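Local coordinates for uracil-DNA glycosylase (Nitratifractor salsuginis, PDB 5X3G), which belongs to the uracil-DNA glycosylase family and folds as a single alpha/beta domain, with helices packed about a four-stranded parallel sheet, at residues N21-D24 with E25-P29; P33-M36 with T37-D40; S64-P68 with N69-Y73; G128-P132 with R133-Q137; E244-P248 with M249-L253. One frame throughout, in Å; residues are numbered along the deposited sequence.

Contact 1: N21-D24 with E25-P29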
loop_
_atom_site.group_PDB
_atom_site.type_symbol
_atom_site.label_atom_id
_atom_site.label_comp_id
_atom_site.label_asym_id
_atom_site.label_seq_id
_atom_site.Cartn_x
_atom_site.Cartn_y
_atom_site.Cartn_z
ATOM N N ASN A 21 2.540 -16.748 -2.132
ATOM C CA ASN A 21 2.607 -15.427 -1.525
ATOM C C ASN A 21 2.474 -15.464 -0.007
ATOM O O ASN A 21 2.611 -14.419 0.636
ATOM C CB ASN A 21 1.521 -14.524 -2.117
ATOM C CG ASN A 21 1.846 -14.067 -3.525
ATOM O OD1 ASN A 21 2.301 -12.942 -3.733
ATOM N ND2 ASN A 21 1.621 -14.939 -4.500
ATOM N N GLY A 22 2.218 -16.633 0.578
ATOM C CA GLY A 22 2.058 -16.730 2.017
ATOM C C GLY A 22 0.743 -16.193 2.535
ATOM O O GLY A 22 0.687 -15.691 3.662
ATOM N N VAL A 23 -0.317 -16.285 1.745
ATOM C CA VAL A 23 -1.630 -15.792 2.139
ATOM C C VAL A 23 -2.377 -16.917 2.840
ATOM O O VAL A 23 -2.298 -18.082 2.433
ATOM C CB VAL A 23 -2.407 -15.275 0.912
ATOM C CG1 VAL A 23 -3.696 -14.599 1.343
ATOM C CG2 VAL A 23 -1.542 -14.332 0.081
ATOM N N ASP A 24 -3.099 -16.578 3.904
ATOM C CA ASP A 24 -3.854 -17.578 4.646
ATOM C C ASP A 24 -5.095 -18.002 3.863
ATOM O O ASP A 24 -5.637 -17.238 3.060
ATOM C CB ASP A 24 -4.257 -17.026 6.013
ATOM C CG ASP A 24 -4.905 -18.070 6.894
ATOM O OD1 ASP A 24 -4.175 -18.786 7.611
ATOM O OD2 ASP A 24 -6.145 -18.181 6.864
ATOM N N GLU A 25 -5.551 -19.239 4.108
ATOM C CA GLU A 25 -6.699 -19.747 3.359
ATOM C C GLU A 25 -7.981 -18.996 3.700
ATOM O O GLU A 25 -8.935 -19.017 2.912
ATOM C CB GLU A 25 -6.904 -21.243 3.599
ATOM C CG GLU A 25 -6.673 -21.726 5.016
ATOM C CD GLU A 25 -6.654 -23.244 5.101
ATOM O OE1 GLU A 25 -6.688 -23.781 6.229
ATOM O OE2 GLU A 25 -6.616 -23.897 4.035
ATOM N N GLU A 26 -8.030 -18.330 4.862
ATOM C CA GLU A 26 -9.176 -17.482 5.183
ATOM C C GLU A 26 -9.446 -16.439 4.111
ATOM O O GLU A 26 -10.572 -15.938 4.018
ATOM C CB GLU A 26 -8.976 -16.754 6.512
ATOM C CG GLU A 26 -9.046 -17.603 7.758
ATOM C CD GLU A 26 -9.007 -16.751 9.010
ATOM O OE1 GLU A 26 -9.045 -15.507 8.882
ATOM O OE2 GLU A 26 -8.939 -17.318 10.120
ATOM N N TRP A 27 -8.438 -16.086 3.315
ATOM C CA TRP A 27 -8.608 -15.093 2.266
ATOM C C TRP A 27 -9.311 -15.635 1.031
ATOM O O TRP A 27 -9.709 -14.838 0.174
ATOM C CB TRP A 27 -7.248 -14.518 1.874
ATOM C CG TRP A 27 -6.837 -13.388 2.746
ATOM C CD1 TRP A 27 -5.873 -13.396 3.711
ATOM C CD2 TRP A 27 -7.403 -12.076 2.754
ATOM N NE1 TRP A 27 -5.796 -12.162 4.310
ATOM C CE2 TRP A 27 -6.727 -11.334 3.741
ATOM C CE3 TRP A 27 -8.416 -11.455 2.017
ATOM C CZ2 TRP A 27 -7.028 -10.002 4.008
ATOM C CZ3 TRP A 27 -8.715 -10.136 2.284
ATOM C CH2 TRP A 27 -8.024 -9.423 3.271
ATOM N N GLU A 28 -9.487 -16.951 0.923
ATOM C CA GLU A 28 -10.081 -17.515 -0.287
ATOM C C GLU A 28 -11.492 -17.016 -0.593
ATOM O O GLU A 28 -11.770 -16.753 -1.777
ATOM C CB GLU A 28 -10.055 -19.047 -0.210
ATOM C CG GLU A 28 -8.685 -19.639 -0.495
ATOM C CD GLU A 28 -8.720 -21.140 -0.699
ATOM O OE1 GLU A 28 -9.818 -21.685 -0.941
ATOM O OE2 GLU A 28 -7.646 -21.774 -0.627
ATOM N N PRO A 29 -12.414 -16.873 0.369
ATOM C CA PRO A 29 -13.764 -16.400 0.005
ATOM C C PRO A 29 -13.781 -15.030 -0.649
ATOM O O PRO A 29 -14.660 -14.762 -1.478
ATOM C CB PRO A 29 -14.505 -16.388 1.349
ATOM C CG PRO A 29 -13.792 -17.384 2.177
ATOM C CD PRO A 29 -12.351 -17.265 1.790
HETATM O O HOH W 1 -3.221 -21.184 5.392
#
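Val-23 lays one methyl against the indole of Trp-27, with Val-23 CG1 3.4 Å from Trp-27 CD1. The two side chains cross at about a right angle, and the methyl meets the ring obliquely. This is the tight, buried half of the contact. Leu-18 and Leu-60 touch Val-23 here, and Phe-63 meets Trp-27 edge-to-face. At the indole edge, near the ring plane, lies Asp-24 O. Asp-24 O also accepts from Trp-27 N at 3.0 Å and closes the 3-10 turn that leads into helix 28-35.

The other half is polar and more open to solvent; its loose part is the exposed glutamates, Glu-25 and Glu-26, and a weakly held water. Asp-24 has CG anti to the backbone N (chi1 -173°), which carries the carboxylate forward to the amide of Glu-26. Asp-24 OD2 takes a nearly straight bond of 2.8 Å from Glu-26 N, the geometry of an Asx turn. It is met on the anti side, 32° out of the carboxylate plane. The water accepts from Glu-25 N at 3.3 Å and reaches Asp-24 OD1 only weakly.

Asp-24 OD2 and Glu-26 OE2 carry like charges 4.4 Å apart. Arg-67 forms a salt bridge with Asp-24 OD1 and a long, weak ion pair with Glu-26. Its positive charge would offset this repulsion and probably favours an ionised Asp-24.

Contact 2: P33-M36 with T37-D40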
loop_
_atom_site.group_PDB
_atom_site.type_symbol
_atom_site.label_atom_id
_atom_site.label_comp_id
_atom_site.label_asym_id
_atom_site.label_seq_id
_atom_site.Cartn_x
_atom_site.Cartn_y
_atom_site.Cartn_z
ATOM N N PRO A 33 -12.685 -15.261 -5.722
ATOM C CA PRO A 33 -13.613 -14.603 -6.662
ATOM C C PRO A 33 -13.004 -13.401 -7.360
ATOM O O PRO A 33 -13.056 -13.310 -8.594
ATOM C CB PRO A 33 -14.791 -14.213 -5.761
ATOM C CG PRO A 33 -14.779 -15.226 -4.691
ATOM C CD PRO A 33 -13.328 -15.496 -4.414
ATOM N N ALA A 34 -12.412 -12.479 -6.595
ATOM C CA ALA A 34 -11.786 -11.297 -7.181
ATOM C C ALA A 34 -10.810 -11.679 -8.287
ATOM O O ALA A 34 -10.942 -11.229 -9.433
ATOM C CB ALA A 34 -11.082 -10.492 -6.088
ATOM N N LEU A 35 -9.842 -12.541 -7.965
ATOM C CA LEU A 35 -8.863 -12.972 -8.957
ATOM C C LEU A 35 -9.521 -13.648 -10.152
ATOM O O LEU A 35 -9.013 -13.547 -11.276
ATOM C CB LEU A 35 -7.845 -13.912 -8.317
ATOM C CG LEU A 35 -6.829 -13.247 -7.392
ATOM C CD1 LEU A 35 -6.017 -14.290 -6.635
ATOM C CD2 LEU A 35 -5.925 -12.327 -8.204
HETATM N N MSE A 36 -10.645 -14.328 -9.942
HETATM C CA MSE A 36 -11.289 -15.038 -11.039
HETATM C C MSE A 36 -11.987 -14.089 -12.011
HETATM O O MSE A 36 -12.535 -14.530 -13.022
HETATM C CB MSE A 36 -12.284 -16.069 -10.505
HETATM C CG MSE A 36 -11.620 -17.328 -9.961
HETATM SE SE MSE A 36 -12.887 -18.717 -9.450
HETATM C CE MSE A 36 -13.507 -17.999 -7.750
ATOM N N THR A 37 -11.965 -12.787 -11.709
ATOM C CA THR A 37 -12.483 -11.808 -12.657
ATOM C C THR A 37 -11.463 -11.438 -13.727
ATOM O O THR A 37 -11.838 -10.846 -14.744
ATOM C CB THR A 37 -12.949 -10.547 -11.922
ATOM O OG1 THR A 37 -11.820 -9.880 -11.347
ATOM C CG2 THR A 37 -13.937 -10.907 -10.816
ATOM N N LEU A 38 -10.192 -11.777 -13.526
ATOM C CA LEU A 38 -9.187 -11.554 -14.554
ATOM C C LEU A 38 -9.397 -12.515 -15.717
ATOM O O LEU A 38 -9.735 -13.687 -15.534
ATOM C CB LEU A 38 -7.779 -11.725 -13.979
ATOM C CG LEU A 38 -7.385 -10.785 -12.836
ATOM C CD1 LEU A 38 -6.277 -11.390 -11.985
ATOM C CD2 LEU A 38 -6.967 -9.428 -13.381
ATOM N N GLU A 39 -9.193 -12.002 -16.926
ATOM C CA GLU A 39 -9.407 -12.755 -18.155
ATOM C C GLU A 39 -8.414 -13.912 -18.199
ATOM O O GLU A 39 -7.279 -13.774 -17.732
ATOM C CB GLU A 39 -9.261 -11.827 -19.367
ATOM C CG GLU A 39 -9.653 -12.411 -20.715
ATOM C CD GLU A 39 -8.552 -13.232 -21.339
ATOM O OE1 GLU A 39 -7.379 -13.007 -20.979
ATOM O OE2 GLU A 39 -8.857 -14.093 -22.192
ATOM N N ASP A 40 -8.853 -15.053 -18.743
ATOM C CA ASP A 40 -8.099 -16.298 -18.600
ATOM C C ASP A 40 -6.681 -16.179 -19.150
ATOM O O ASP A 40 -5.723 -16.635 -18.511
ATOM C CB ASP A 40 -8.843 -17.444 -19.286
ATOM C CG ASP A 40 -9.892 -18.076 -18.393
ATOM O OD1 ASP A 40 -9.517 -18.888 -17.520
ATOM O OD2 ASP A 40 -11.089 -17.761 -18.559
#
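This is a helix C-terminal turn: Leu-35 to Leu-38 form a type I beta turn where helix 28-35 ends, and Thr-37 folds back onto Ala-34. The turn leads towards helix 40-48. Its backbone bond runs from Leu-38 N to Leu-35 O at 3.1 Å. The two leucine side chains lie side by side and point the same way, with Leu-35 CD2 3.9 Å from Leu-38 CD1. Both are buried. Leu-35 also touches Leu-14 and Leu-18 of helix 11-20 and Phe-189 of helix 179-196, so the turn touches both helices.

One carbonyl on the last helical turn has two donors from a single residue. Thr-37 N reaches Ala-34 O at 2.9 Å from well above the carbonyl plane. The hydroxyl comes nearly along the C=O axis instead. Thr-37 OG1 stands between its backbone N and carbonyl carbon (chi1 67°), and that setting turns it back to the helix. The methyl packs against the same turn, with Thr-37 CG2 3.4 Å from Pro-33 O. The side chain of Met-36, a selenomethionine bent at its last torsion, touches Leu-14.

Beyond the turn, Glu-39 is the N-cap of the next helix, and its OE1 accepts from Tyr-42 N. The shortest bond of the contact is that of the threonine hydroxyl, 2.5 Å from Thr-37 OG1 to Ala-34 O.

Contact 3: S64-P68 with N69-Y73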
loop_
_atom_site.group_PDB
_atom_site.type_symbol
_atom_site.label_atom_id
_atom_site.label_comp_id
_atom_site.label_asym_id
_atom_site.label_seq_id
_atom_site.Cartn_x
_atom_site.Cartn_y
_atom_site.Cartn_z
ATOM N N SER A 64 -0.514 -11.077 3.012
ATOM C CA SER A 64 0.274 -12.168 3.573
ATOM C C SER A 64 0.347 -12.150 5.095
ATOM O O SER A 64 0.914 -13.081 5.679
ATOM C CB SER A 64 1.691 -12.139 2.995
ATOM O OG SER A 64 2.354 -10.931 3.322
ATOM N N THR A 65 -0.197 -11.128 5.750
ATOM C CA THR A 65 -0.182 -11.081 7.206
ATOM C C THR A 65 -1.584 -10.827 7.744
ATOM O O THR A 65 -2.084 -11.587 8.581
ATOM C CB THR A 65 0.779 -10.002 7.706
ATOM O OG1 THR A 65 2.068 -10.200 7.116
ATOM C CG2 THR A 65 0.906 -10.069 9.220
ATOM N N LEU A 66 -2.219 -9.759 7.267
ATOM C CA LEU A 66 -3.586 -9.458 7.666
ATOM C C LEU A 66 -4.529 -10.585 7.266
ATOM O O LEU A 66 -4.398 -11.180 6.192
ATOM C CB LEU A 66 -4.051 -8.149 7.025
ATOM C CG LEU A 66 -3.480 -6.822 7.526
ATOM C CD1 LEU A 66 -3.915 -5.694 6.608
ATOM C CD2 LEU A 66 -3.927 -6.554 8.952
ATOM N N ARG A 67 -5.466 -10.879 8.137
ATOM C CA ARG A 67 -6.637 -11.689 7.861
ATOM C C ARG A 67 -7.826 -10.774 7.596
ATOM O O ARG A 67 -7.834 -9.626 8.051
ATOM C CB ARG A 67 -6.934 -12.623 9.039
ATOM C CG ARG A 67 -5.700 -13.382 9.500
ATOM C CD ARG A 67 -5.248 -14.384 8.448
ATOM N NE ARG A 67 -5.093 -15.734 8.982
ATOM C CZ ARG A 67 -3.934 -16.229 9.406
ATOM N NH1 ARG A 67 -2.837 -15.485 9.351
ATOM N NH2 ARG A 67 -3.867 -17.468 9.875
ATOM N N PRO A 68 -8.831 -11.235 6.841
ATOM C CA PRO A 68 -9.897 -10.316 6.397
ATOM C C PRO A 68 -10.544 -9.494 7.504
ATOM O O PRO A 68 -10.857 -8.318 7.277
ATOM C CB PRO A 68 -10.903 -11.265 5.734
ATOM C CG PRO A 68 -10.068 -12.383 5.226
ATOM C CD PRO A 68 -8.979 -12.575 6.245
ATOM N N ASN A 69 -10.743 -10.060 8.695
ATOM C CA ASN A 69 -11.418 -9.327 9.761
ATOM C C ASN A 69 -10.494 -8.377 10.511
ATOM O O ASN A 69 -10.961 -7.673 11.410
ATOM C CB ASN A 69 -12.073 -10.296 10.750
ATOM C CG ASN A 69 -11.070 -10.963 11.672
ATOM O OD1 ASN A 69 -9.930 -11.221 11.287
ATOM N ND2 ASN A 69 -11.490 -11.241 12.901
ATOM N N GLU A 70 -9.205 -8.343 10.177
ATOM C CA GLU A 70 -8.275 -7.390 10.765
ATOM C C GLU A 70 -8.098 -6.142 9.911
ATOM O O GLU A 70 -7.428 -5.200 10.343
ATOM C CB GLU A 70 -6.916 -8.058 11.000
ATOM C CG GLU A 70 -7.005 -9.414 11.678
ATOM C CD GLU A 70 -5.661 -10.105 11.770
ATOM O OE1 GLU A 70 -4.965 -10.187 10.737
ATOM O OE2 GLU A 70 -5.299 -10.562 12.874
ATOM N N VAL A 71 -8.686 -6.112 8.717
ATOM C CA VAL A 71 -8.586 -4.951 7.838
ATOM C C VAL A 71 -9.487 -3.850 8.391
ATOM O O VAL A 71 -10.714 -3.981 8.397
ATOM C CB VAL A 71 -8.962 -5.300 6.394
ATOM C CG1 VAL A 71 -8.864 -4.063 5.506
ATOM C CG2 VAL A 71 -8.066 -6.409 5.869
ATOM N N ARG A 72 -8.878 -2.767 8.863
ATOM C CA ARG A 72 -9.610 -1.578 9.278
ATOM C C ARG A 72 -9.571 -0.474 8.234
ATOM O O ARG A 72 -10.486 0.356 8.187
ATOM C CB ARG A 72 -9.041 -1.039 10.595
ATOM C CG ARG A 72 -8.844 -2.105 11.658
ATOM C CD ARG A 72 -8.159 -1.533 12.887
ATOM N NE ARG A 72 -8.683 -0.220 13.255
ATOM C CZ ARG A 72 -8.004 0.684 13.955
ATOM N NH1 ARG A 72 -6.770 0.419 14.361
ATOM N NH2 ARG A 72 -8.558 1.852 14.249
ATOM N N TYR A 73 -8.533 -0.451 7.402
ATOM C CA TYR A 73 -8.370 0.544 6.356
ATOM C C TYR A 73 -7.855 -0.140 5.101
ATOM O O TYR A 73 -7.182 -1.172 5.168
ATOM C CB TYR A 73 -7.385 1.651 6.755
ATOM C CG TYR A 73 -7.776 2.465 7.966
ATOM C CD1 TYR A 73 -8.566 3.602 7.842
ATOM C CD2 TYR A 73 -7.340 2.107 9.234
ATOM C CE1 TYR A 73 -8.918 4.353 8.949
ATOM C CE2 TYR A 73 -7.685 2.850 10.345
ATOM C CZ TYR A 73 -8.472 3.969 10.200
ATOM O OH TYR A 73 -8.815 4.709 11.307
HETATM O O HOH W 2 -12.165 -6.226 8.843
#
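Leu-66 overlaps the base of the Glu-70 side chain, with Leu-66 CD2 3.9 Å from Glu-70 CB. The two side chains cross obliquely. On its other branch Leu-66 CD1 approaches Val-71 CG2 at 4.3 Å. Both residues are buried, and Val-71 also touches Leu-165 of strand 164-168. The short 3-10 turn here lies in the loop just before strand 73-77 of the parallel sheet.

Glu-70 then curls back on the chain before it. Its CG lies beside its own backbone N (chi1 -47°), and the extended chain beyond brings the carboxylate to the amide of Arg-67. Arg-67 N gives Glu-70 OE1 a bond of 2.7 Å with an angle of 167°. The oxygen is met on its anti side, 31° out of the carboxylate plane. A second bond runs the other way, from Glu-70 N to Arg-67 O at 2.8 Å. Together they hold both backbone polar atoms of Arg-67.

The aliphatic part of Arg-67 runs alongside Glu-70, with Arg-67 CG 3.5 Å from Glu-70 OE1. The Arg-67 guanidinium forms a salt bridge with Asp-24. A water donates to Pro-68 O and to Val-71 O, while the direct bond from Val-71 N to Pro-68 O is weak.

Arg-67 NE stays 5.8 Å from Glu-70 OE1, and their charges are not paired directly. The glutamate thus serves to fix the backbone of the turn, while the arginine is left to pair with Asp-24.

Contact 4: G128-P132 with R133-Q137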
loop_
_atom_site.group_PDB
_atom_site.type_symbol
_atom_site.label_atom_id
_atom_site.label_comp_id
_atom_site.label_asym_id
_atom_site.label_seq_id
_atom_site.Cartn_x
_atom_site.Cartn_y
_atom_site.Cartn_z
ATOM N N GLY A 128 4.307 14.466 17.702
ATOM C CA GLY A 128 4.895 15.392 18.649
ATOM C C GLY A 128 6.399 15.322 18.784
ATOM O O GLY A 128 6.930 15.718 19.828
ATOM N N SER A 129 7.104 14.824 17.771
ATOM C CA SER A 129 8.562 14.810 17.788
ATOM C C SER A 129 9.140 16.075 17.163
ATOM O O SER A 129 10.069 16.675 17.709
ATOM C CB SER A 129 9.090 13.571 17.059
ATOM O OG SER A 129 8.775 12.385 17.772
ATOM N N LEU A 130 8.598 16.491 16.022
ATOM C CA LEU A 130 9.064 17.668 15.308
ATOM C C LEU A 130 8.085 18.816 15.494
ATOM O O LEU A 130 6.872 18.604 15.590
ATOM C CB LEU A 130 9.214 17.390 13.809
ATOM C CG LEU A 130 10.334 16.495 13.285
ATOM C CD1 LEU A 130 10.144 16.256 11.790
ATOM C CD2 LEU A 130 11.683 17.129 13.557
ATOM N N ASP A 131 8.618 20.029 15.539
ATOM C CA ASP A 131 7.781 21.198 15.339
ATOM C C ASP A 131 7.286 21.187 13.896
ATOM O O ASP A 131 8.084 20.956 12.977
ATOM C CB ASP A 131 8.566 22.478 15.633
ATOM C CG ASP A 131 7.697 23.726 15.604
ATOM O OD1 ASP A 131 7.001 23.962 14.596
ATOM O OD2 ASP A 131 7.713 24.480 16.599
ATOM N N PRO A 132 5.992 21.404 13.655
ATOM C CA PRO A 132 5.499 21.415 12.267
ATOM C C PRO A 132 6.165 22.463 11.391
ATOM O O PRO A 132 6.155 22.319 10.163
ATOM C CB PRO A 132 3.995 21.687 12.428
ATOM C CG PRO A 132 3.845 22.256 13.816
ATOM C CD PRO A 132 4.907 21.596 14.631
ATOM N N ARG A 133 6.757 23.502 11.982
ATOM C CA ARG A 133 7.393 24.561 11.210
ATOM C C ARG A 133 8.789 24.190 10.735
ATOM O O ARG A 133 9.282 24.792 9.775
ATOM C CB ARG A 133 7.475 25.833 12.052
ATOM C CG ARG A 133 6.147 26.301 12.611
ATOM C CD ARG A 133 6.288 27.692 13.188
ATOM N NE ARG A 133 6.516 27.633 14.629
ATOM C CZ ARG A 133 6.265 28.628 15.470
ATOM N NH1 ARG A 133 5.771 29.771 15.017
ATOM N NH2 ARG A 133 6.509 28.480 16.764
ATOM N N ASP A 134 9.442 23.229 11.387
ATOM C CA ASP A 134 10.818 22.851 11.070
ATOM C C ASP A 134 10.887 21.332 10.960
ATOM O O ASP A 134 11.004 20.631 11.970
ATOM C CB ASP A 134 11.787 23.380 12.125
ATOM C CG ASP A 134 13.239 23.097 11.782
ATOM O OD1 ASP A 134 13.518 22.707 10.629
ATOM O OD2 ASP A 134 14.106 23.274 12.664
ATOM N N THR A 135 10.803 20.829 9.730
ATOM C CA THR A 135 11.012 19.418 9.432
ATOM C C THR A 135 12.315 19.206 8.668
ATOM O O THR A 135 12.414 18.318 7.819
ATOM C CB THR A 135 9.829 18.848 8.651
ATOM O OG1 THR A 135 9.692 19.540 7.403
ATOM C CG2 THR A 135 8.540 19.002 9.449
ATOM N N SER A 136 13.321 20.026 8.964
ATOM C CA SER A 136 14.594 19.983 8.265
ATOM C C SER A 136 15.391 18.745 8.667
ATOM O O SER A 136 15.128 18.098 9.684
ATOM C CB SER A 136 15.405 21.244 8.560
ATOM O OG SER A 136 15.571 21.417 9.958
ATOM N N GLN A 137 16.395 18.426 7.844
ATOM C CA GLN A 137 17.302 17.327 8.161
ATOM C C GLN A 137 18.048 17.568 9.467
ATOM O O GLN A 137 18.427 16.609 10.148
ATOM C CB GLN A 137 18.300 17.125 7.020
ATOM C CG GLN A 137 17.710 16.537 5.749
ATOM C CD GLN A 137 17.653 15.023 5.783
ATOM O OE1 GLN A 137 16.777 14.437 6.417
ATOM N NE2 GLN A 137 18.594 14.381 5.103
HETATM O O HOH W 3 11.180 20.723 14.452
#
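Asp-131 turns CG opposite its backbone N (chi1 -173°), and Arg-133 turns CG opposite its carbonyl carbon (chi1 -55°); the carboxylate thus meets both the amide and the side chain of Arg-133. Arg-133 N gives Asp-131 OD1 a bond of 2.7 Å on the anti lone pair. Arg-133 CG packs 3.2 Å from Asp-131 OD1. The salt bridge from Arg-133 NE to Asp-131 OD1 is long, 3.7 Å, with the two planes only 21° apart.

Beside this exposed patch, Leu-130 is buried. Leu-130 CD1 lies 3.9 Å from Thr-135 CG2, and the side chains cross at about a right angle. A water joins Asp-131 N and Asp-134 O.

Asp-134 N closes on Asp-131 O at 3.1 Å. Further on, Asp-134 OD1 accepts from both Ser-136 OG and Ser-136 N. The arrangement is a type I beta turn from Asp-131 to Asp-134 followed by an Asx turn, running into Ser-136 as N-cap of helix 137-141.

Contact 5: E244-P248 with M249-L253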
loop_
_atom_site.group_PDB
_atom_site.type_symbol
_atom_site.label_atom_id
_atom_site.label_comp_id
_atom_site.label_asym_id
_atom_site.label_seq_id
_atom_site.Cartn_x
_atom_site.Cartn_y
_atom_site.Cartn_z
ATOM N N GLU A 244 -4.678 13.816 11.891
ATOM C CA GLU A 244 -5.749 13.164 12.630
ATOM C C GLU A 244 -5.989 11.738 12.153
ATOM O O GLU A 244 -6.346 10.873 12.963
ATOM C CB GLU A 244 -7.038 13.981 12.537
ATOM C CG GLU A 244 -8.171 13.398 13.367
ATOM C CD GLU A 244 -9.362 14.325 13.484
ATOM O OE1 GLU A 244 -9.301 15.447 12.943
ATOM O OE2 GLU A 244 -10.362 13.927 14.120
ATOM N N LEU A 245 -5.793 11.459 10.863
ATOM C CA LEU A 245 -5.989 10.088 10.400
ATOM C C LEU A 245 -4.854 9.172 10.856
ATOM O O LEU A 245 -5.099 8.107 11.433
ATOM C CB LEU A 245 -6.124 10.052 8.878
ATOM C CG LEU A 245 -6.166 8.644 8.276
ATOM C CD1 LEU A 245 -7.313 7.840 8.863
ATOM C CD2 LEU A 245 -6.289 8.712 6.766
ATOM N N PHE A 246 -3.607 9.574 10.617
ATOM C CA PHE A 246 -2.465 8.699 10.851
ATOM C C PHE A 246 -1.864 8.842 12.240
ATOM O O PHE A 246 -1.153 7.937 12.684
ATOM C CB PHE A 246 -1.382 8.962 9.804
ATOM C CG PHE A 246 -1.808 8.627 8.410
ATOM C CD1 PHE A 246 -1.988 7.307 8.024
ATOM C CD2 PHE A 246 -2.040 9.627 7.485
ATOM C CE1 PHE A 246 -2.388 6.997 6.740
ATOM C CE2 PHE A 246 -2.436 9.320 6.201
ATOM C CZ PHE A 246 -2.615 8.006 5.827
ATOM N N GLY A 247 -2.116 9.957 12.918
ATOM C CA GLY A 247 -1.629 10.183 14.260
ATOM C C GLY A 247 -1.873 9.026 15.212
ATOM O O GLY A 247 -0.942 8.519 15.844
ATOM N N PRO A 248 -3.130 8.582 15.337
ATOM C CA PRO A 248 -3.423 7.464 16.252
ATOM C C PRO A 248 -2.709 6.174 15.905
ATOM O O PRO A 248 -2.650 5.270 16.748
ATOM C CB PRO A 248 -4.944 7.304 16.129
ATOM C CG PRO A 248 -5.422 8.651 15.731
ATOM C CD PRO A 248 -4.367 9.184 14.810
HETATM N N MSE A 249 -2.163 6.056 14.703
HETATM C CA MSE A 249 -1.491 4.836 14.300
HETATM C C MSE A 249 -0.068 4.769 14.828
HETATM O O MSE A 249 0.484 3.679 14.990
HETATM C CB MSE A 249 -1.494 4.721 12.783
HETATM C CG MSE A 249 -2.872 4.740 12.171
HETATM SE SE MSE A 249 -2.747 4.217 10.296
HETATM C CE MSE A 249 -4.398 4.989 9.613
ATOM N N ASP A 250 0.492 5.944 15.106
ATOM C CA ASP A 250 1.890 6.125 15.500
ATOM C C ASP A 250 2.794 5.154 14.743
ATOM O O ASP A 250 3.476 4.306 15.319
ATOM C CB ASP A 250 2.069 5.978 17.011
ATOM C CG ASP A 250 3.323 6.675 17.518
ATOM O OD1 ASP A 250 4.130 7.144 16.686
ATOM O OD2 ASP A 250 3.505 6.751 18.751
ATOM N N LEU A 251 2.779 5.306 13.417
ATOM C CA LEU A 251 3.416 4.344 12.525
ATOM C C LEU A 251 4.930 4.294 12.676
ATOM O O LEU A 251 5.546 3.306 12.260
ATOM C CB LEU A 251 3.046 4.670 11.079
ATOM C CG LEU A 251 1.557 4.500 10.763
ATOM C CD1 LEU A 251 1.182 5.230 9.485
ATOM C CD2 LEU A 251 1.204 3.022 10.664
ATOM N N LEU A 252 5.545 5.321 13.256
ATOM C CA LEU A 252 6.991 5.348 13.420
ATOM C C LEU A 252 7.448 4.837 14.780
ATOM O O LEU A 252 8.653 4.777 15.026
ATOM C CB LEU A 252 7.525 6.765 13.190
ATOM C CG LEU A 252 7.286 7.348 11.794
ATOM C CD1 LEU A 252 7.940 8.697 11.666
ATOM C CD2 LEU A 252 7.793 6.411 10.708
ATOM N N LEU A 253 6.525 4.459 15.658
ATOM C CA LEU A 253 6.897 3.895 16.949
ATOM C C LEU A 253 7.320 2.442 16.775
ATOM O O LEU A 253 6.591 1.642 16.178
ATOM C CB LEU A 253 5.729 3.994 17.931
ATOM C CG LEU A 253 5.927 3.372 19.314
ATOM C CD1 LEU A 253 6.862 4.218 20.165
ATOM C CD2 LEU A 253 4.585 3.166 20.011
HETATM O O HOH W 4 1.592 7.638 12.403
HETATM O O HOH W 5 -0.493 3.216 17.633
#
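Phe-246 O is gripped by two donors in the last part of helix 240-246. Met-249 N reaches Phe-246 O at 2.9 Å from above the carbonyl plane, and a water donates to the same oxygen at 2.8 Å. The same water accepts from Leu-251 N, so it bridges this turn and the chain that follows. One residue on, Asp-250 N bonds to Gly-247 O at 3.0 Å. A second water joins Pro-248 O and, weakly, Met-249 O.

The apolar side is built round Met-249, a selenomethionine. Its CG lies beside the backbone N (chi1 -58°), and the extended chain runs back along this turn. Met-249 CE lies 3.7 Å from Phe-246 CD1 and 4.1 Å from Leu-245 CD1. The selenium sits at the ring edge, with Met-249 SE 5.2 Å from the Phe-246 centroid. Leu-251 CD1 adds an oblique contact at 4.1 Å to Phe-246 CD1. Phe-246 also meets Phe-119 of helix 114-126 edge-to-face and touches Leu-228 of strand 225-228.

Asp-250 has left-handed backbone angles, which redirect the chain into a type I beta turn from Asp-250 to Leu-253. The Asp-250 carboxylate forms a salt bridge with Arg-127. The whole is a helix C-terminus that passes through a 3-10 turn, with a Met-aromatic contact packed along it.

In the fold
Contacts 1 and 2, and contacts 1 and 3, lie on the same side of the chain's centre. Contacts 1 and 2 share helix 28-35, their centres 16 Å apart, and touch where Glu-28 O meets Pro-33 CD at 3.3 Å. Contacts 1 and 3 are closer, with centres 11 Å apart. The salt bridge between them measures 2.6 Å from Asp-24 OD1 to Arg-67 NH2, and Trp-27 NE1 reaches Leu-66 O. Tyr-73, at the start of strand 73-77, links contact 3 to contact 5: Tyr-73 CE2 lies 4.0 Å from Met-249 CE. Contact 4 touches none of the others. Its nearest atoms are about 7 Å from contact 5, and its centre is 46 Å from that of contact 2, across the chain's centre.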